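Local coordinates for Alpha/beta hydrolase (Pseudomonas aeruginosa PAO1, PDB 4R1D), which is probably the lipase effector Tle4 of the type VI secretion system H2-T6SS, a calcium-binding alpha/beta hydrolase held in complex with its inhibitor Tli4, at residues Ile57-Asn61 with Val71-Pro75; Thr60-Lys65 with Glu109-Asp115; Trp211-Arg216 with Ser320-Glu325; Ser218-Arg223 with Val261-Leu265; Thr285-Ile290 with Leu326-Tyr332. All blocks are in the same frame, centred on the assembly; numbering follows the deposited sequence.

Contact 1 (Ile57-Asn61 with Val71-Pro75); sequences IMGTN and VWRPP
The indole of W72 meets the 57-61 loop along its rim. M58 O lies almost in the ring plane and takes the indole N-H: NE1 of W72 is 2.9 Å from O of M58, and the bond is nearly straight at 171°, although the donor stands above the plane of the carbonyl group. T60 O also sits at this edge, 3.3 Å from CD1 of W72. Beside the six-membered ring runs the M58 side chain, whose CB comes to 3.8 Å from CZ2 of W72. With CG anti to the carbonyl carbon (chi1 -69°) and chi2 extended, SD of M58 ends obliquely to the ring, a Met-aromatic contact 5.0 Å from the centroid of the six-membered ring of W72. The second flat group is the amide of N61, tilted 40° against the R73 guanidinium. Its OD1 lies 3.3 Å from CG of R73 and 3.4 Å from CD of P74, and a water donates both to it and to P74 O, while ND2 is bonded to G137 O. NH2 of R73 is salt-bridged to D114. V71 and W72 both face L62 of strand 62-64, a classic beta bulge at the end of strand 70-72. The indole of W211, just before helix 215-238, packs edge-to-face with W72 and also bonds T60 O through NE1, touching both sides of the contact.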
# COMPACT_ATOMS: atom_id res chain seq x y z
N ILE A 57 8.17 1.85 -0.91
CA ILE A 57 7.28 0.94 -1.62
C ILE A 57 6.72 -0.16 -0.71
O ILE A 57 7.47 -0.93 -0.14
CB ILE A 57 8.05 0.30 -2.81
CG1 ILE A 57 8.27 1.33 -3.93
CG2 ILE A 57 7.31 -0.93 -3.34
CD1 ILE A 57 9.28 0.88 -4.99
N MET A 58 5.39 -0.20 -0.55
CA MET A 58 4.74 -1.26 0.23
C MET A 58 5.30 -1.38 1.66
O MET A 58 5.21 -2.43 2.28
CB MET A 58 4.91 -2.63 -0.48
CG MET A 58 4.12 -2.76 -1.77
SD MET A 58 4.33 -4.36 -2.61
CE MET A 58 5.98 -4.15 -3.33
N GLY A 59 5.86 -0.29 2.17
CA GLY A 59 6.70 -0.36 3.36
C GLY A 59 5.99 -0.20 4.69
O GLY A 59 6.58 -0.44 5.75
N THR A 60 4.72 0.20 4.64
CA THR A 60 3.95 0.51 5.84
C THR A 60 2.86 -0.53 6.06
O THR A 60 2.15 -0.90 5.13
CB THR A 60 3.31 1.93 5.74
OG1 THR A 60 4.34 2.92 5.56
CG2 THR A 60 2.47 2.27 7.00
N ASN A 61 2.75 -1.00 7.30
CA ASN A 61 1.68 -1.94 7.68
C ASN A 61 0.31 -1.31 7.55
O ASN A 61 0.14 -0.14 7.88
CB ASN A 61 1.88 -2.37 9.13
CG ASN A 61 3.23 -3.02 9.37
OD1 ASN A 61 3.71 -3.80 8.54
ND2 ASN A 61 3.85 -2.70 10.51
N VAL A 71 -4.28 -6.34 7.07
CA VAL A 71 -4.35 -6.71 5.66
C VAL A 71 -3.00 -6.58 4.96
O VAL A 71 -2.85 -6.99 3.82
CB VAL A 71 -5.38 -5.85 4.89
CG1 VAL A 71 -6.79 -6.11 5.41
CG2 VAL A 71 -5.02 -4.39 5.01
N TRP A 72 -2.01 -5.99 5.63
CA TRP A 72 -0.68 -5.82 5.02
C TRP A 72 0.36 -5.73 6.12
O TRP A 72 0.32 -4.82 6.93
CB TRP A 72 -0.60 -4.57 4.16
CG TRP A 72 0.68 -4.53 3.36
CD1 TRP A 72 1.76 -3.72 3.56
CD2 TRP A 72 1.00 -5.39 2.26
NE1 TRP A 72 2.75 -4.01 2.62
CE2 TRP A 72 2.30 -5.04 1.82
CE3 TRP A 72 0.32 -6.41 1.61
CZ2 TRP A 72 2.92 -5.67 0.75
CZ3 TRP A 72 0.94 -7.04 0.53
CH2 TRP A 72 2.22 -6.68 0.12
N ARG A 73 1.27 -6.70 6.14
CA ARG A 73 2.35 -6.73 7.11
C ARG A 73 3.54 -7.50 6.55
O ARG A 73 3.75 -8.69 6.85
CB ARG A 73 1.88 -7.29 8.45
CG ARG A 73 2.70 -6.75 9.61
CD ARG A 73 2.12 -7.18 10.94
NE ARG A 73 1.08 -6.29 11.45
CZ ARG A 73 0.72 -6.28 12.73
NH1 ARG A 73 1.34 -7.09 13.57
NH2 ARG A 73 -0.23 -5.47 13.17
N PRO A 74 4.32 -6.81 5.73
CA PRO A 74 5.48 -7.28 4.98
C PRO A 74 6.60 -7.73 5.91
O PRO A 74 6.67 -7.27 7.05
CB PRO A 74 5.91 -6.04 4.19
CG PRO A 74 5.40 -4.88 5.01
CD PRO A 74 4.08 -5.37 5.53
N PRO A 75 7.47 -8.63 5.44
CA PRO A 75 7.51 -9.20 4.08
C PRO A 75 6.49 -10.32 3.90
O PRO A 75 6.16 -11.01 4.87
CB PRO A 75 8.91 -9.80 4.02
CG PRO A 75 9.17 -10.23 5.42
CD PRO A 75 8.55 -9.15 6.28
O HOH W 1 5.90 -5.00 8.57

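Contact 2 (Thr60-Lys65 with Glu109-Asp115); sequences TNLRNK and EQVEVDD
R63 and E112 face each other as a hydrogen-bonded pair of antiparallel strands, and their side chains turn to the same face of the sheet. Each has CG in the cramped position between backbone N and carbonyl carbon (chi1 63° in both), and each runs on extended, which brings their charged ends together. The guanidinium and carboxylate planes stand 58° apart. Both bonds end on one oxygen: NE of R63 is 2.8 Å from OE2 of E112 and NH2 of R63 is 3.2 Å from the same OE2, the two nitrogens arriving from one face of the carboxylate. D114 crosses R63 at about a right angle; its OD1 makes a long salt bridge of 3.6 Å to NH1 of R63, supplemented by a water bridging the two atoms. A second water links NH1 to D115. K65 bends at chi3 (-55°), letting NZ bond to O of E109 at 3.1 Å while its CG passes across E112 OE1. On the opposite face, CD1 of L62 meets CG2 of V111 at 4.1 Å. OD1 of N64 accepts D67 N; its ND2 and Q110 bond Y29 and G32 of the partner chain. With K68 also bridged to OE2 of E112 and R73 to OD2 of D114, the carboxylates lie among several positive charges, which would favour their ionised forms and hold the edge strand by charge as well as by backbone pairing.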
# COMPACT_ATOMS: atom_id res chain seq x y z
N THR A 60 4.72 0.20 4.64
CA THR A 60 3.95 0.51 5.84
C THR A 60 2.86 -0.53 6.06
O THR A 60 2.15 -0.90 5.13
CB THR A 60 3.31 1.93 5.74
OG1 THR A 60 4.34 2.92 5.56
CG2 THR A 60 2.47 2.27 7.00
N ASN A 61 2.75 -1.00 7.30
CA ASN A 61 1.68 -1.94 7.68
C ASN A 61 0.31 -1.31 7.55
O ASN A 61 0.14 -0.14 7.88
CB ASN A 61 1.88 -2.37 9.13
CG ASN A 61 3.23 -3.02 9.37
OD1 ASN A 61 3.71 -3.80 8.54
ND2 ASN A 61 3.85 -2.70 10.51
N LEU A 62 -0.68 -2.09 7.11
CA LEU A 62 -2.04 -1.58 6.93
C LEU A 62 -3.06 -2.51 7.56
O LEU A 62 -2.86 -3.73 7.60
CB LEU A 62 -2.40 -1.46 5.44
CG LEU A 62 -1.41 -0.70 4.57
CD1 LEU A 62 -1.83 -0.83 3.11
CD2 LEU A 62 -1.33 0.77 5.00
N ARG A 63 -4.14 -1.92 8.03
CA ARG A 63 -5.28 -2.67 8.51
C ARG A 63 -6.53 -2.14 7.85
O ARG A 63 -6.55 -1.01 7.38
CB ARG A 63 -5.38 -2.55 10.03
CG ARG A 63 -5.63 -1.13 10.51
CD ARG A 63 -5.52 -1.04 12.02
NE ARG A 63 -5.81 0.32 12.49
CZ ARG A 63 -5.29 0.85 13.59
NH1 ARG A 63 -4.43 0.15 14.32
NH2 ARG A 63 -5.61 2.09 13.93
N ASN A 64 -7.58 -2.96 7.83
CA ASN A 64 -8.85 -2.50 7.26
C ASN A 64 -9.39 -1.35 8.12
O ASN A 64 -9.41 -1.44 9.34
CB ASN A 64 -9.85 -3.67 7.18
CG ASN A 64 -11.21 -3.25 6.63
OD1 ASN A 64 -12.04 -2.68 7.35
ND2 ASN A 64 -11.47 -3.56 5.34
N LYS A 65 -9.80 -0.26 7.48
CA LYS A 65 -10.18 0.95 8.19
C LYS A 65 -11.43 0.77 9.04
O LYS A 65 -11.55 1.36 10.12
CB LYS A 65 -10.36 2.10 7.19
CG LYS A 65 -10.55 3.46 7.82
CD LYS A 65 -10.98 4.51 6.78
CE LYS A 65 -10.02 4.57 5.63
NZ LYS A 65 -10.20 5.80 4.77
N GLU A 109 -8.98 3.38 -0.27
CA GLU A 109 -9.96 4.12 0.53
C GLU A 109 -10.46 3.33 1.73
O GLU A 109 -11.19 3.87 2.57
CB GLU A 109 -11.18 4.49 -0.33
CG GLU A 109 -10.88 5.51 -1.42
CD GLU A 109 -10.82 6.94 -0.89
OE1 GLU A 109 -11.31 7.18 0.24
OE2 GLU A 109 -10.28 7.81 -1.60
N GLN A 110 -10.08 2.06 1.81
CA GLN A 110 -10.62 1.15 2.80
C GLN A 110 -9.56 0.59 3.75
O GLN A 110 -9.83 -0.33 4.52
CB GLN A 110 -11.39 0.02 2.12
CG GLN A 110 -12.61 0.56 1.35
CD GLN A 110 -13.35 -0.49 0.56
OE1 GLN A 110 -13.09 -1.69 0.70
NE2 GLN A 110 -14.25 -0.05 -0.31
N VAL A 111 -8.35 1.16 3.69
CA VAL A 111 -7.28 0.77 4.60
C VAL A 111 -6.73 1.98 5.35
O VAL A 111 -6.97 3.11 4.97
CB VAL A 111 -6.09 0.09 3.85
CG1 VAL A 111 -6.55 -1.20 3.15
CG2 VAL A 111 -5.41 1.07 2.87
N GLU A 112 -5.97 1.72 6.42
CA GLU A 112 -5.27 2.78 7.15
C GLU A 112 -3.98 2.25 7.76
O GLU A 112 -3.81 1.05 7.94
CB GLU A 112 -6.16 3.37 8.26
CG GLU A 112 -6.52 2.35 9.33
CD GLU A 112 -7.41 2.92 10.44
OE1 GLU A 112 -7.95 4.03 10.28
OE2 GLU A 112 -7.57 2.22 11.46
N VAL A 113 -3.05 3.15 8.03
CA VAL A 113 -1.81 2.77 8.70
C VAL A 113 -2.07 1.98 9.98
O VAL A 113 -2.95 2.34 10.77
CB VAL A 113 -0.97 4.00 9.05
CG1 VAL A 113 0.24 3.60 9.88
CG2 VAL A 113 -0.57 4.71 7.76
N ASP A 114 -1.31 0.91 10.17
CA ASP A 114 -1.36 0.07 11.37
C ASP A 114 -0.03 0.21 12.10
O ASP A 114 1.00 -0.23 11.59
CB ASP A 114 -1.60 -1.40 10.98
CG ASP A 114 -1.63 -2.34 12.19
OD1 ASP A 114 -1.55 -1.86 13.35
OD2 ASP A 114 -1.76 -3.57 11.99
N ASP A 115 -0.06 0.82 13.28
CA ASP A 115 1.16 1.07 14.03
C ASP A 115 1.50 -0.03 15.04
O ASP A 115 2.40 0.14 15.87
CB ASP A 115 1.11 2.44 14.73
CG ASP A 115 0.09 2.50 15.85
OD1 ASP A 115 -0.68 1.52 16.03
OD2 ASP A 115 0.07 3.53 16.57
O HOH W 2 -3.27 1.45 16.62
O HOH W 3 -3.60 -2.43 14.72
O HOH W 4 -12.61 -0.34 5.30
O HOH W 5 -9.13 -3.42 3.83
O HOH W 6 -7.98 5.45 3.33

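Contact 3 (Trp211-Arg216 with Ser320-Glu325); sequences WLQSNR and SAGALE
E325, just beyond residues 321-324, reaches S214 and N215 at the start of helix 215-238. Its CB points toward the opposing segment, beside the N215 side chain; CG lies anti to the carbonyl carbon (chi1 -81°), and from there the chain extends until the carboxylate faces the backbone turn. OE1 uses its syn lone pair to accept N215 N, at 2.8 Å between N of N215 and OE1 of E325. OE2 is 2.5 Å from OG of S214, a very short distance. That serine is itself the N-cap of helix 215-238, its OG accepting R216 N, so the carboxylate and hydroxyl together serve the first amides of the helix. The other helix start is built alike: S320 OG takes the amide of A323 and donates to L212 O, 2.7 Å from OG of S320 to O of L212, in the carbonyl plane on a lone pair. G322 N adds a second bond to L212 O, from above that plane. Having no side chain, G322 can press its CA to 3.3 Å from O of W211. Around this junction, I411 and F414 of helix 400-421 touch E325, V317 of helix 310-317 backs A323, and L62 of strand 62-64 meets W211 and L212.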
# COMPACT_ATOMS: atom_id res chain seq x y z
N TRP A 211 0.29 3.56 1.40
CA TRP A 211 0.98 3.55 0.10
C TRP A 211 0.06 3.19 -1.08
O TRP A 211 0.44 3.36 -2.23
CB TRP A 211 2.21 2.63 0.16
CG TRP A 211 1.91 1.26 0.69
CD1 TRP A 211 2.03 0.83 1.99
CD2 TRP A 211 1.40 0.16 -0.06
NE1 TRP A 211 1.64 -0.49 2.08
CE2 TRP A 211 1.25 -0.92 0.84
CE3 TRP A 211 1.08 -0.04 -1.41
CZ2 TRP A 211 0.78 -2.17 0.43
CZ3 TRP A 211 0.61 -1.29 -1.81
CH2 TRP A 211 0.46 -2.34 -0.89
N LEU A 212 -1.15 2.70 -0.80
CA LEU A 212 -2.10 2.42 -1.88
C LEU A 212 -2.71 3.69 -2.46
O LEU A 212 -3.08 3.74 -3.64
CB LEU A 212 -3.21 1.50 -1.37
CG LEU A 212 -2.75 0.06 -1.15
CD1 LEU A 212 -3.74 -0.67 -0.26
CD2 LEU A 212 -2.62 -0.64 -2.51
N GLN A 213 -2.85 4.72 -1.63
CA GLN A 213 -3.48 5.94 -2.09
C GLN A 213 -2.44 6.77 -2.82
O GLN A 213 -1.24 6.48 -2.76
CB GLN A 213 -4.03 6.73 -0.91
CG GLN A 213 -2.95 7.48 -0.15
CD GLN A 213 -3.48 8.09 1.13
OE1 GLN A 213 -4.70 8.12 1.37
NE2 GLN A 213 -2.57 8.56 1.98
N SER A 214 -2.90 7.82 -3.51
CA SER A 214 -1.97 8.73 -4.18
C SER A 214 -0.96 9.29 -3.21
O SER A 214 -1.29 9.67 -2.09
CB SER A 214 -2.70 9.90 -4.85
OG SER A 214 -1.76 10.71 -5.55
N ASN A 215 0.29 9.38 -3.65
CA ASN A 215 1.31 10.04 -2.86
C ASN A 215 0.98 11.50 -2.61
O ASN A 215 1.45 12.10 -1.65
CB ASN A 215 2.68 9.83 -3.51
CG ASN A 215 3.05 8.37 -3.53
OD1 ASN A 215 3.07 7.73 -4.59
ND2 ASN A 215 3.29 7.81 -2.35
N ARG A 216 0.15 12.06 -3.48
CA ARG A 216 -0.40 13.39 -3.25
C ARG A 216 -1.13 13.46 -1.91
O ARG A 216 -0.96 14.42 -1.15
CB ARG A 216 -1.35 13.78 -4.38
CG ARG A 216 -1.76 15.24 -4.34
CD ARG A 216 -2.94 15.51 -5.27
NE ARG A 216 -2.61 15.33 -6.68
CZ ARG A 216 -1.96 16.22 -7.42
NH1 ARG A 216 -1.54 17.36 -6.89
NH2 ARG A 216 -1.73 15.98 -8.71
N SER A 320 -4.77 1.19 -7.80
CA SER A 320 -4.10 1.95 -6.75
C SER A 320 -3.26 3.07 -7.33
O SER A 320 -2.31 2.83 -8.07
CB SER A 320 -3.21 1.02 -5.92
OG SER A 320 -2.16 1.75 -5.29
N ALA A 321 -3.63 4.30 -6.98
CA ALA A 321 -2.92 5.48 -7.46
C ALA A 321 -1.49 5.47 -6.94
O ALA A 321 -0.55 5.76 -7.67
CB ALA A 321 -3.66 6.78 -7.05
N GLY A 322 -1.33 5.12 -5.66
CA GLY A 322 -0.01 5.06 -5.07
C GLY A 322 0.92 4.10 -5.79
O GLY A 322 2.10 4.41 -6.00
N ALA A 323 0.40 2.94 -6.17
CA ALA A 323 1.21 1.93 -6.84
C ALA A 323 1.51 2.34 -8.27
O ALA A 323 2.66 2.24 -8.73
CB ALA A 323 0.52 0.56 -6.81
N LEU A 324 0.48 2.81 -8.97
CA LEU A 324 0.62 3.20 -10.37
C LEU A 324 1.54 4.40 -10.54
O LEU A 324 2.13 4.59 -11.60
CB LEU A 324 -0.74 3.55 -10.98
CG LEU A 324 -1.57 2.35 -11.43
CD1 LEU A 324 -2.96 2.80 -11.85
CD2 LEU A 324 -0.87 1.59 -12.56
N GLU A 325 1.64 5.22 -9.49
CA GLU A 325 2.48 6.41 -9.56
C GLU A 325 3.97 6.07 -9.67
O GLU A 325 4.78 6.94 -9.97
CB GLU A 325 2.21 7.35 -8.39
CG GLU A 325 0.97 8.22 -8.61
CD GLU A 325 0.44 8.84 -7.33
OE1 GLU A 325 1.13 8.74 -6.29
OE2 GLU A 325 -0.66 9.44 -7.37

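Contact 4 (Ser218-Arg223 with Val261-Leu265); sequences SALDVR and VARAL
The short helical segments 218-223 and 261-265 cross at -75° with axes 8.3 Å apart; their nearest CA atoms, of A219 and L265, are 4.7 Å apart. The small A219 and A264 meet at this point. The methyl of A219 points into the facing helix, where CB sits 3.5 Å from N of L265, and CB of A219 also lies 3.6 Å from CB of A264. V261 O borders the same methyl. The fold explains the pairing: helix 215-238 lies in the connection between strand 201-206 and strand 250-255 of the parallel sheet, and helix 258-267 follows strand 250-255 directly, the place where alpha/beta hydrolases carry the nucleophile elbow. A262, turned away from this contact, rests on strands 250-255 and 274-280, while A264 also touches F414 of helix 400-421. Branched side chains fill the flanks. In V261, CG1 stands anti to the backbone N (chi1 174°) and meets CG2 of V222 at 3.9 Å; its CG2 lies instead beside CB of S218, whose hydroxyl is bonded to Q213. L265 crosses V222 at about a right angle, its two methyls parting company: CD2 reaches CG1 of V222 at 4.0 Å, whereas CD1 comes to 3.8 Å from CB of R223 and also lies near the carbonyl oxygen of A219, one turn earlier in the helix.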
# COMPACT_ATOMS: atom_id res chain seq x y z
N SER A 218 -0.87 11.16 0.58
CA SER A 218 0.05 10.76 1.64
C SER A 218 0.88 11.94 2.16
O SER A 218 1.25 12.00 3.34
CB SER A 218 0.95 9.61 1.18
OG SER A 218 0.20 8.42 1.04
N ALA A 219 1.19 12.88 1.28
CA ALA A 219 1.88 14.10 1.70
C ALA A 219 1.03 14.83 2.74
O ALA A 219 1.55 15.29 3.76
CB ALA A 219 2.15 15.01 0.51
N LEU A 220 -0.27 14.92 2.48
CA LEU A 220 -1.19 15.56 3.42
C LEU A 220 -1.20 14.81 4.74
O LEU A 220 -1.21 15.42 5.81
CB LEU A 220 -2.61 15.64 2.86
CG LEU A 220 -2.90 16.79 1.90
CD1 LEU A 220 -1.90 16.86 0.76
CD2 LEU A 220 -4.33 16.70 1.35
N ASP A 221 -1.20 13.48 4.67
CA ASP A 221 -1.22 12.68 5.90
C ASP A 221 0.06 12.86 6.71
O ASP A 221 0.03 12.85 7.95
CB ASP A 221 -1.44 11.20 5.58
CG ASP A 221 -2.80 10.94 4.98
OD1 ASP A 221 -3.63 11.89 4.95
OD2 ASP A 221 -3.07 9.79 4.57
N VAL A 222 1.19 13.04 6.02
CA VAL A 222 2.46 13.24 6.72
C VAL A 222 2.50 14.63 7.38
O VAL A 222 2.96 14.78 8.52
CB VAL A 222 3.68 13.01 5.79
CG1 VAL A 222 4.96 13.46 6.44
CG2 VAL A 222 3.76 11.54 5.41
N ARG A 223 2.00 15.63 6.66
CA ARG A 223 1.84 16.96 7.25
C ARG A 223 1.05 16.84 8.55
O ARG A 223 1.47 17.32 9.60
CB ARG A 223 1.13 17.90 6.27
CG ARG A 223 0.99 19.34 6.80
CD ARG A 223 -0.45 19.84 6.76
NE ARG A 223 -0.63 20.99 7.66
CZ ARG A 223 -1.26 20.94 8.83
NH1 ARG A 223 -1.81 19.81 9.25
NH2 ARG A 223 -1.37 22.03 9.58
N VAL A 261 6.47 11.23 -1.79
CA VAL A 261 5.61 11.77 -0.74
C VAL A 261 6.23 13.07 -0.21
O VAL A 261 5.55 14.09 -0.10
CB VAL A 261 5.44 10.77 0.42
CG1 VAL A 261 4.67 11.41 1.59
CG2 VAL A 261 4.76 9.46 -0.08
N ALA A 262 7.52 13.02 0.09
CA ALA A 262 8.23 14.18 0.62
C ALA A 262 8.20 15.36 -0.36
O ALA A 262 7.97 16.49 0.02
CB ALA A 262 9.67 13.82 0.96
N ARG A 263 8.44 15.08 -1.63
CA ARG A 263 8.43 16.16 -2.61
C ARG A 263 7.04 16.77 -2.78
O ARG A 263 6.91 17.98 -2.90
CB ARG A 263 9.01 15.69 -3.94
CG ARG A 263 10.54 15.52 -3.89
CD ARG A 263 11.05 14.78 -5.11
NE ARG A 263 10.73 15.52 -6.33
CZ ARG A 263 10.58 14.98 -7.53
NH1 ARG A 263 10.72 13.67 -7.72
NH2 ARG A 263 10.28 15.77 -8.57
N ALA A 264 6.01 15.93 -2.80
CA ALA A 264 4.64 16.43 -2.82
C ALA A 264 4.41 17.36 -1.62
O ALA A 264 3.82 18.42 -1.76
CB ALA A 264 3.64 15.27 -2.81
N LEU A 265 4.90 16.95 -0.46
CA LEU A 265 4.76 17.73 0.77
C LEU A 265 5.46 19.09 0.71
O LEU A 265 4.84 20.12 1.00
CB LEU A 265 5.30 16.94 1.96
CG LEU A 265 5.29 17.67 3.31
CD1 LEU A 265 3.90 18.16 3.70
CD2 LEU A 265 5.85 16.75 4.39

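Contact 5 (Thr285-Ile290 with Leu326-Tyr332); sequences TGSSTI and LAPSAEY
Y332 stretches along the backbone of the 285-290 segment, its ring carried there by a chi1 of 178° that sets CG opposite the backbone N. The hydroxyl accepts S288 N, with 3.2 Å between N of S288 and OH of Y332. Farther back, G286 O sits at the ring edge, 3.4 Å from CE1 of Y332, while CB of P328 lies over one face of the ring. T285 holds OG1 between its backbone N and carbonyl carbon (chi1 55°), placing OG1 3.4 Å from CD1 of Y332. S288 adopts the same rotamer, and its OG bonds to W440 O. In S287 the hydroxyl instead swings anti to N, where it accepts T289 N as a cap for the following helix and is also bonded to T499 O; its CB lies 3.7 Å from CD1 of L326. I290 directs CG2 to 3.7 Å from CA of A327. Two backbone bonds join the strips: N of S329 to O of T285 at 2.9 Å, and N of S287 to O of L326 at 2.8 Å, the latter well bent at its hydrogen (132°). G286 has no side chain, so its CA can pass 4.1 Å from CA of P328; its backbone angles also suit glycine. The amides of S287, S288 and S329 each find an oxygen across the contact, so the irregular 326-332 loop is joined by three N-H bonds in a mostly buried setting.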
# COMPACT_ATOMS: atom_id res chain seq x y z
N THR A 285 11.61 9.53 -11.17
CA THR A 285 10.81 9.58 -12.39
C THR A 285 10.13 8.24 -12.64
O THR A 285 9.63 7.99 -13.73
CB THR A 285 11.68 9.98 -13.60
OG1 THR A 285 12.79 9.07 -13.71
CG2 THR A 285 12.19 11.41 -13.45
N GLY A 286 10.11 7.37 -11.63
CA GLY A 286 9.41 6.11 -11.79
C GLY A 286 10.33 4.92 -12.05
O GLY A 286 11.54 5.02 -11.84
N SER A 287 9.75 3.80 -12.48
CA SER A 287 10.50 2.56 -12.66
C SER A 287 9.83 1.62 -13.65
O SER A 287 8.67 1.24 -13.47
CB SER A 287 10.64 1.82 -11.32
OG SER A 287 11.29 0.59 -11.51
N SER A 288 10.57 1.22 -14.68
CA SER A 288 10.07 0.24 -15.64
C SER A 288 9.72 -1.11 -15.00
O SER A 288 9.04 -1.95 -15.61
CB SER A 288 11.09 0.05 -16.77
OG SER A 288 12.37 -0.25 -16.24
N THR A 289 10.18 -1.36 -13.77
CA THR A 289 9.83 -2.63 -13.15
C THR A 289 8.32 -2.82 -13.03
O THR A 289 7.85 -3.95 -13.04
CB THR A 289 10.48 -2.85 -11.75
OG1 THR A 289 9.96 -1.88 -10.82
CG2 THR A 289 12.00 -2.75 -11.84
N ILE A 290 7.56 -1.73 -12.92
CA ILE A 290 6.10 -1.87 -12.76
C ILE A 290 5.50 -2.59 -13.96
O ILE A 290 4.53 -3.34 -13.83
CB ILE A 290 5.38 -0.51 -12.52
CG1 ILE A 290 3.92 -0.75 -12.09
CG2 ILE A 290 5.42 0.37 -13.76
CD1 ILE A 290 3.13 0.54 -11.93
N LEU A 326 4.31 4.81 -9.46
CA LEU A 326 5.68 4.35 -9.68
C LEU A 326 5.99 4.20 -11.17
O LEU A 326 7.14 4.03 -11.56
CB LEU A 326 5.91 3.01 -8.97
CG LEU A 326 7.24 2.29 -9.20
CD1 LEU A 326 8.39 3.14 -8.64
CD2 LEU A 326 7.25 0.90 -8.57
N ALA A 327 4.96 4.24 -12.01
CA ALA A 327 5.17 4.04 -13.45
C ALA A 327 6.08 5.14 -14.00
O ALA A 327 6.03 6.27 -13.53
CB ALA A 327 3.85 4.03 -14.17
N PRO A 328 6.93 4.81 -15.00
CA PRO A 328 7.79 5.86 -15.58
C PRO A 328 6.99 7.09 -16.05
O PRO A 328 5.93 6.95 -16.66
CB PRO A 328 8.46 5.15 -16.76
CG PRO A 328 8.58 3.72 -16.30
CD PRO A 328 7.26 3.47 -15.52
N SER A 329 7.52 8.28 -15.77
CA SER A 329 6.89 9.52 -16.20
C SER A 329 7.26 9.82 -17.65
O SER A 329 7.98 9.05 -18.28
CB SER A 329 7.38 10.66 -15.32
OG SER A 329 8.77 10.87 -15.52
N ALA A 330 6.78 10.94 -18.18
CA ALA A 330 7.20 11.35 -19.53
C ALA A 330 8.67 11.74 -19.58
O ALA A 330 9.31 11.68 -20.63
CB ALA A 330 6.33 12.52 -20.04
N GLU A 331 9.21 12.15 -18.43
CA GLU A 331 10.59 12.64 -18.33
C GLU A 331 11.60 11.54 -18.00
O GLU A 331 12.81 11.75 -18.03
CB GLU A 331 10.68 13.75 -17.28
CG GLU A 331 9.97 15.04 -17.65
CD GLU A 331 8.46 14.97 -17.45
OE1 GLU A 331 8.00 14.27 -16.52
OE2 GLU A 331 7.74 15.63 -18.22
N TYR A 332 11.08 10.38 -17.64
CA TYR A 332 11.91 9.23 -17.30
C TYR A 332 12.89 8.94 -18.43
O TYR A 332 12.49 8.92 -19.59
CB TYR A 332 10.96 8.05 -17.14
CG TYR A 332 11.54 6.70 -16.82
CD1 TYR A 332 11.77 6.31 -15.51
CD2 TYR A 332 11.77 5.76 -17.83
CE1 TYR A 332 12.24 5.05 -15.21
CE2 TYR A 332 12.24 4.50 -17.54
CZ TYR A 332 12.48 4.15 -16.23
OH TYR A 332 12.95 2.90 -15.93

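Overall arrangement
Contacts 1 and 2 form one unit: they share T60 and N61, their centres are about 9 Å apart, and R73 of the first is salt-bridged to D114 of the second. W211 carries the connection onward to contact 3, whose centre lies about 14 Å from each, through its bond to T60 O. Contact 3 is the hub, since helix 215-238 continues from it into contact 4 (about 12 Å between centres) and I290 of contact 5 packs on A323 and L324 (about 13 Å). Contacts 2 and 5 are the far ends, about 26 Å between centres. All five lie away from the calcium site, which E152, D156, F202 and D203 form, the last two on strand 201-206.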